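PDB 3U7I: FMN-dependent NADH-azoreductase 1 from Bacillus anthracis, which probably uses FMN and NADH to reduce electrophilic quinones, protecting against thiol-specific stress, and also to cleave the azo bond of aromatic azo compounds. Local coordinates for residues 144-155 and 182-193. Residues are numbered along the deposited sequence; the frame is centred on the assembly and turned at random. Where two conformers were deposited one is given.
Sequences MLVIQASGGIYT and YQIVRAQGTAVL
Met144 to Ala149 pairs with Tyr182 to Ala187 as neighbouring parallel strands, the last two of the five-stranded flavodoxin-like sheet, with 181-187 at its edge within the chain. The ladder runs from Gln183 N on Met144 O to Ser150 N on Ala187 O; in its middle Gln148 N meets Val185 O at 3.0 Å, almost straight at 176°.

Apolar contacts flank the ladder. On the face of Val146 and Ile184, the Tyr182 ring lies alongside selenomethionine Met144, its CD1 3.8 Å from Met144 CG, while Val146 CG2 reaches Tyr182 CE1. Ile184, with CG1 anti to the backbone N (chi1 178°), sets CD1 against both Val146 CG1 and Gln148 CB and above one face of the Arg186 guanidinium, offset toward its rim. The polar ends here turn to the 165-177 helix and its approach: Arg186 forms a salt bridge with Glu164, Gln148 bonds Ser166 and Glu164, and Tyr182 OH bonds His167. On the other face Leu145 CD1 packs on Gln183 CG and Val185 CG2, next to helix 22-37.

Beyond the strands, side-chain amide and main chain take over. The Gln188 amide spans two residues: OE1 accepts Tyr154 N at 2.8 Å from above its carbonyl plane, and NE2 donates to Thr155 OG1 at 2.7 Å, nearly within the amide plane. Gly152 O is gripped from opposite faces by Ser150 OG and Gly189 N. Thr190 N bonds Ser150 O at 3.1 Å, and Ala191 N uses a lone pair of Gly151 O.

The doubly bonded Gln188 amide and these main-chain bonds tie the two loops together at the carboxyl end of the strands. Ala149, ending its strand, packs beside Ser23, a predicted FMN-binding residue, which places this end of the sheet near the probable cofactor site.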
HETATM    1  N   MSE C 144       1.152   8.001 -18.295  1.00 18.53           N
HETATM    2  CA  MSE C 144       1.018   6.808 -17.469  0.53 17.30           C
HETATM    3  C   MSE C 144      -0.223   6.014 -17.858  1.00 18.92           C
HETATM    4  O   MSE C 144      -1.308   6.572 -18.037  1.00 19.06           O
HETATM    5  CB  MSE C 144       0.974   7.175 -15.977  0.53 16.59           C
HETATM    6  CG  MSE C 144       0.415   6.074 -15.065  0.53 17.80           C
HETATM    7 SE   MSE C 144       1.601   4.539 -14.694  0.53 32.28          SE
HETATM    8  CE  MSE C 144       3.021   5.465 -13.716  0.53 30.74           C
ATOM      9  N   LEU C 145      -0.042   4.704 -17.994  1.00 18.06           N
ATOM     10  CA  LEU C 145      -1.139   3.773 -18.229  1.00 19.37           C
ATOM     11  C   LEU C 145      -1.103   2.720 -17.138  1.00 18.81           C
ATOM     12  O   LEU C 145      -0.063   2.115 -16.881  1.00 21.29           O
ATOM     13  CB  LEU C 145      -1.016   3.107 -19.599  1.00 21.25           C
ATOM     14  CG  LEU C 145      -2.059   2.032 -19.914  1.00 22.73           C
ATOM     15  CD1 LEU C 145      -3.439   2.652 -20.164  1.00 21.98           C
ATOM     16  CD2 LEU C 145      -1.612   1.193 -21.112  1.00 24.05           C
ATOM     17  N   VAL C 146      -2.237   2.507 -16.480  1.00 17.34           N
ATOM     18  CA  VAL C 146      -2.329   1.470 -15.459  1.00 15.70           C
ATOM     19  C   VAL C 146      -3.208   0.332 -15.976  1.00 17.28           C
ATOM     20  O   VAL C 146      -4.308   0.576 -16.473  1.00 18.54           O
ATOM     21  CB  VAL C 146      -2.916   2.030 -14.146  1.00 17.57           C
ATOM     22  CG1 VAL C 146      -3.110   0.909 -13.127  1.00 18.12           C
ATOM     23  CG2 VAL C 146      -2.020   3.119 -13.587  1.00 12.85           C
ATOM     24  N   ILE C 147      -2.709  -0.897 -15.895  1.00 18.10           N
ATOM     25  CA  ILE C 147      -3.486  -2.070 -16.283  0.70 20.03           C
ATOM     26  C   ILE C 147      -3.837  -2.855 -15.023  1.00 19.67           C
ATOM     27  O   ILE C 147      -2.979  -3.507 -14.424  1.00 20.88           O
ATOM     28  CB  ILE C 147      -2.704  -2.975 -17.279  0.70 19.87           C
ATOM     29  CG1 ILE C 147      -2.522  -2.250 -18.620  0.70 19.85           C
ATOM     30  CG2 ILE C 147      -3.432  -4.299 -17.483  0.70 19.93           C
ATOM     31  CD1 ILE C 147      -1.603  -2.969 -19.587  0.70 20.06           C
ATOM     32  N   GLN C 148      -5.106  -2.818 -14.636  1.00 19.01           N
ATOM     33  CA  GLN C 148      -5.546  -3.433 -13.376  1.00 19.10           C
ATOM     34  C   GLN C 148      -6.605  -4.513 -13.562  1.00 20.23           C
ATOM     35  O   GLN C 148      -7.666  -4.252 -14.132  1.00 24.61           O
ATOM     36  CB  GLN C 148      -6.086  -2.352 -12.422  1.00 19.59           C
ATOM     37  CG  GLN C 148      -6.684  -2.869 -11.106  1.00 18.80           C
ATOM     38  CD  GLN C 148      -7.196  -1.736 -10.218  1.00 21.09           C
ATOM     39  OE1 GLN C 148      -6.449  -1.189  -9.398  1.00 25.41           O
ATOM     40  NE2 GLN C 148      -8.469  -1.372 -10.383  1.00 19.53           N
ATOM     41  N   ALA C 149      -6.317  -5.721 -13.074  1.00 19.79           N
ATOM     42  CA  ALA C 149      -7.292  -6.814 -13.078  1.00 20.71           C
ATOM     43  C   ALA C 149      -7.883  -6.929 -11.693  1.00 24.04           C
ATOM     44  O   ALA C 149      -7.145  -6.890 -10.704  1.00 25.19           O
ATOM     45  CB  ALA C 149      -6.631  -8.132 -13.466  1.00 21.21           C
ATOM     46  N   SER C 150      -9.206  -7.077 -11.609  1.00 23.80           N
ATOM     47  CA  SER C 150      -9.878  -7.140 -10.314  1.00 22.40           C
ATOM     48  C   SER C 150     -11.046  -8.103 -10.346  1.00 26.04           C
ATOM     49  O   SER C 150     -11.691  -8.274 -11.381  1.00 25.72           O
ATOM     50  CB  SER C 150     -10.357  -5.748  -9.871  1.00 22.05           C
ATOM     51  OG  SER C 150     -11.296  -5.185 -10.783  1.00 22.56           O
ATOM     52  N   GLY C 151     -11.314  -8.726  -9.204  1.00 27.36           N
ATOM     53  CA  GLY C 151     -12.458  -9.604  -9.058  1.00 26.47           C
ATOM     54  C   GLY C 151     -13.765  -8.839  -9.137  1.00 25.98           C
ATOM     55  O   GLY C 151     -14.696  -9.271  -9.810  1.00 29.07           O
ATOM     56  N   GLY C 152     -13.836  -7.696  -8.461  1.00 26.22           N
ATOM     57  CA  GLY C 152     -15.057  -6.910  -8.429  1.00 27.11           C
ATOM     58  C   GLY C 152     -15.137  -5.866  -9.528  1.00 28.54           C
ATOM     59  O   GLY C 152     -14.212  -5.726 -10.332  1.00 25.83           O
ATOM     60  N   ILE C 153     -16.253  -5.141  -9.565  1.00 30.02           N
ATOM     61  CA  ILE C 153     -16.459  -4.076 -10.545  1.00 30.80           C
ATOM     62  C   ILE C 153     -16.439  -2.713  -9.848  1.00 31.82           C
ATOM     63  O   ILE C 153     -17.072  -2.533  -8.801  1.00 29.96           O
ATOM     64  CB  ILE C 153     -17.765  -4.292 -11.331  1.00 31.14           C
ATOM     65  CG1 ILE C 153     -17.574  -5.422 -12.343  1.00 34.25           C
ATOM     66  CG2 ILE C 153     -18.203  -3.020 -12.041  1.00 31.24           C
ATOM     67  CD1 ILE C 153     -18.851  -5.894 -12.989  1.00 36.72           C
ATOM     68  N   TYR C 154     -15.705  -1.765 -10.434  1.00 32.26           N
ATOM     69  CA  TYR C 154     -15.374  -0.503  -9.764  1.00 32.63           C
ATOM     70  C   TYR C 154     -15.946   0.742 -10.442  1.00 32.13           C
ATOM     71  O   TYR C 154     -15.735   1.867  -9.985  1.00 32.12           O
ATOM     72  CB  TYR C 154     -13.849  -0.387  -9.594  1.00 31.48           C
ATOM     73  CG  TYR C 154     -13.354  -1.383  -8.576  1.00 33.15           C
ATOM     74  CD1 TYR C 154     -13.247  -1.039  -7.230  1.00 32.87           C
ATOM     75  CD2 TYR C 154     -13.054  -2.689  -8.946  1.00 34.31           C
ATOM     76  CE1 TYR C 154     -12.830  -1.964  -6.285  1.00 31.59           C
ATOM     77  CE2 TYR C 154     -12.637  -3.620  -8.006  1.00 33.07           C
ATOM     78  CZ  TYR C 154     -12.527  -3.252  -6.682  1.00 31.74           C
ATOM     79  OH  TYR C 154     -12.111  -4.178  -5.754  1.00 30.61           O
ATOM     80  N   THR C 155     -16.696   0.531 -11.513  1.00 30.58           N
ATOM     81  CA  THR C 155     -17.196   1.637 -12.314  1.00 33.41           C
ATOM     82  C   THR C 155     -18.702   1.888 -12.134  1.00 38.81           C
ATOM     83  O   THR C 155     -19.335   2.529 -12.979  1.00 42.71           O
ATOM     84  CB  THR C 155     -16.866   1.405 -13.793  1.00 33.44           C
ATOM     85  OG1 THR C 155     -17.143   0.036 -14.128  1.00 34.21           O
ATOM     86  CG2 THR C 155     -15.393   1.695 -14.047  1.00 30.04           C
ATOM     87  N   TYR C 182      -2.978  10.439 -17.515  1.00 24.59           N
ATOM     88  CA  TYR C 182      -3.191   9.177 -16.814  1.00 21.65           C
ATOM     89  C   TYR C 182      -4.405   8.441 -17.380  1.00 22.32           C
ATOM     90  O   TYR C 182      -5.460   9.035 -17.609  1.00 22.81           O
ATOM     91  CB  TYR C 182      -3.399   9.459 -15.324  1.00 20.92           C
ATOM     92  CG  TYR C 182      -3.731   8.260 -14.462  1.00 20.19           C
ATOM     93  CD1 TYR C 182      -2.771   7.694 -13.646  1.00 18.01           C
ATOM     94  CD2 TYR C 182      -5.009   7.716 -14.442  1.00 22.06           C
ATOM     95  CE1 TYR C 182      -3.059   6.612 -12.842  1.00 19.39           C
ATOM     96  CE2 TYR C 182      -5.306   6.628 -13.638  1.00 23.89           C
ATOM     97  CZ  TYR C 182      -4.315   6.078 -12.836  1.00 20.54           C
ATOM     98  OH  TYR C 182      -4.584   4.994 -12.018  1.00 17.69           O
ATOM     99  N   GLN C 183      -4.239   7.146 -17.625  1.00 19.76           N
ATOM    100  CA  GLN C 183      -5.351   6.288 -17.986  1.00 16.41           C
ATOM    101  C   GLN C 183      -5.243   4.995 -17.209  1.00 16.47           C
ATOM    102  O   GLN C 183      -4.152   4.457 -17.025  1.00 17.27           O
ATOM    103  CB  GLN C 183      -5.362   5.967 -19.476  1.00 19.60           C
ATOM    104  CG  GLN C 183      -6.363   4.865 -19.829  1.00 20.72           C
ATOM    105  CD  GLN C 183      -6.538   4.670 -21.313  1.00 25.29           C
ATOM    106  OE1 GLN C 183      -5.695   5.087 -22.114  1.00 26.51           O
ATOM    107  NE2 GLN C 183      -7.649   4.042 -21.699  1.00 23.79           N
ATOM    108  N   ILE C 184      -6.377   4.507 -16.734  1.00 19.69           N
ATOM    109  CA  ILE C 184      -6.439   3.161 -16.192  1.00 19.54           C
ATOM    110  C   ILE C 184      -7.384   2.278 -17.022  1.00 21.98           C
ATOM    111  O   ILE C 184      -8.524   2.657 -17.332  1.00 22.46           O
ATOM    112  CB  ILE C 184      -6.822   3.141 -14.691  1.00 18.29           C
ATOM    113  CG1 ILE C 184      -6.910   1.695 -14.198  1.00 17.31           C
ATOM    114  CG2 ILE C 184      -8.128   3.910 -14.449  1.00 17.32           C
ATOM    115  CD1 ILE C 184      -6.923   1.544 -12.700  1.00 18.83           C
ATOM    116  N   VAL C 185      -6.882   1.112 -17.408  1.00 18.73           N
ATOM    117  CA  VAL C 185      -7.717   0.095 -18.019  1.00 21.09           C
ATOM    118  C   VAL C 185      -8.083  -0.935 -16.942  1.00 22.92           C
ATOM    119  O   VAL C 185      -7.206  -1.549 -16.328  1.00 21.81           O
ATOM    120  CB  VAL C 185      -7.013  -0.565 -19.211  1.00 22.63           C
ATOM    121  CG1 VAL C 185      -7.850  -1.726 -19.755  1.00 25.42           C
ATOM    122  CG2 VAL C 185      -6.733   0.479 -20.314  1.00 21.13           C
ATOM    123  N   ARG C 186      -9.380  -1.092 -16.698  1.00 22.99           N
ATOM    124  CA  ARG C 186      -9.872  -2.005 -15.673  1.00 25.12           C
ATOM    125  C   ARG C 186     -10.387  -3.309 -16.276  1.00 26.52           C
ATOM    126  O   ARG C 186     -11.506  -3.368 -16.800  1.00 28.06           O
ATOM    127  CB  ARG C 186     -10.985  -1.346 -14.852  1.00 27.49           C
ATOM    128  CG  ARG C 186     -10.546  -0.132 -14.051  1.00 28.01           C
ATOM    129  CD  ARG C 186     -11.671   0.366 -13.148  1.00 28.76           C
ATOM    130  NE  ARG C 186     -11.258   1.533 -12.371  1.00 25.72           N
ATOM    131  CZ  ARG C 186     -11.181   2.764 -12.863  1.00 26.24           C
ATOM    132  NH1 ARG C 186     -11.481   3.002 -14.134  1.00 26.74           N
ATOM    133  NH2 ARG C 186     -10.800   3.762 -12.084  1.00 27.69           N
ATOM    134  N   ALA C 187      -9.566  -4.352 -16.200  1.00 24.55           N
ATOM    135  CA  ALA C 187     -10.014  -5.688 -16.559  1.00 25.73           C
ATOM    136  C   ALA C 187     -10.759  -6.224 -15.342  1.00 26.26           C
ATOM    137  O   ALA C 187     -10.286  -7.130 -14.652  1.00 27.60           O
ATOM    138  CB  ALA C 187      -8.838  -6.570 -16.902  1.00 26.46           C
ATOM    139  N   GLN C 188     -11.929  -5.646 -15.089  1.00 25.35           N
ATOM    140  CA  GLN C 188     -12.661  -5.863 -13.850  1.00 25.29           C
ATOM    141  C   GLN C 188     -13.747  -6.926 -13.981  1.00 29.55           C
ATOM    142  O   GLN C 188     -14.150  -7.295 -15.088  1.00 31.62           O
ATOM    143  CB  GLN C 188     -13.295  -4.549 -13.400  1.00 24.31           C
ATOM    144  CG  GLN C 188     -14.167  -3.911 -14.476  1.00 26.57           C
ATOM    145  CD  GLN C 188     -14.763  -2.588 -14.036  1.00 29.73           C
ATOM    146  OE1 GLN C 188     -14.453  -2.088 -12.955  1.00 30.48           O
ATOM    147  NE2 GLN C 188     -15.625  -2.015 -14.872  1.00 28.35           N
ATOM    148  N   GLY C 189     -14.227  -7.403 -12.833  1.00 29.90           N
ATOM    149  CA  GLY C 189     -15.293  -8.383 -12.789  1.00 27.60           C
ATOM    150  C   GLY C 189     -14.867  -9.787 -13.183  1.00 31.37           C
ATOM    151  O   GLY C 189     -15.666 -10.536 -13.735  1.00 33.57           O
ATOM    152  N   THR C 190     -13.621 -10.157 -12.893  1.00 31.61           N
ATOM    153  CA  THR C 190     -13.150 -11.509 -13.211  1.00 35.12           C
ATOM    154  C   THR C 190     -13.832 -12.587 -12.343  1.00 38.28           C
ATOM    155  O   THR C 190     -13.733 -13.788 -12.629  1.00 42.81           O
ATOM    156  CB  THR C 190     -11.599 -11.637 -13.115  1.00 37.22           C
ATOM    157  OG1 THR C 190     -11.175 -11.540 -11.745  1.00 36.97           O
ATOM    158  CG2 THR C 190     -10.909 -10.558 -13.954  1.00 34.59           C
ATOM    159  N   ALA C 191     -14.523 -12.160 -11.290  1.00 33.15           N
ATOM    160  CA  ALA C 191     -15.194 -13.107 -10.400  1.00 33.22           C
ATOM    161  C   ALA C 191     -16.665 -13.280 -10.756  1.00 39.48           C
ATOM    162  O   ALA C 191     -17.300 -14.240 -10.316  1.00 44.81           O
ATOM    163  CB  ALA C 191     -15.048 -12.678  -8.954  1.00 28.85           C
ATOM    164  N   VAL C 192     -17.203 -12.354 -11.550  1.00 39.02           N
ATOM    165  CA  VAL C 192     -18.624 -12.380 -11.895  1.00 41.25           C
ATOM    166  C   VAL C 192     -18.933 -12.296 -13.385  1.00 42.48           C
ATOM    167  O   VAL C 192     -20.060 -12.574 -13.787  1.00 44.22           O
ATOM    168  CB  VAL C 192     -19.428 -11.268 -11.180  1.00 42.94           C
ATOM    169  CG1 VAL C 192     -19.513 -11.545  -9.683  1.00 43.88           C
ATOM    170  CG2 VAL C 192     -18.834  -9.891 -11.470  1.00 41.85           C
ATOM    171  N   LEU C 193     -17.952 -11.911 -14.198  1.00 41.26           N
ATOM    172  CA  LEU C 193     -18.164 -11.791 -15.645  1.00 39.88           C
ATOM    173  C   LEU C 193     -17.479 -12.920 -16.434  1.00 38.43           C
ATOM    174  O   LEU C 193     -16.612 -13.623 -15.912  1.00 35.37           O
ATOM    175  CB  LEU C 193     -17.707 -10.413 -16.154  1.00 39.76           C
ATOM    176  CG  LEU C 193     -18.377  -9.157 -15.577  1.00 39.49           C
ATOM    177  CD1 LEU C 193     -17.669  -7.885 -16.072  1.00 36.42           C
ATOM    178  CD2 LEU C 193     -19.858  -9.117 -15.918  1.00 40.34           C
TER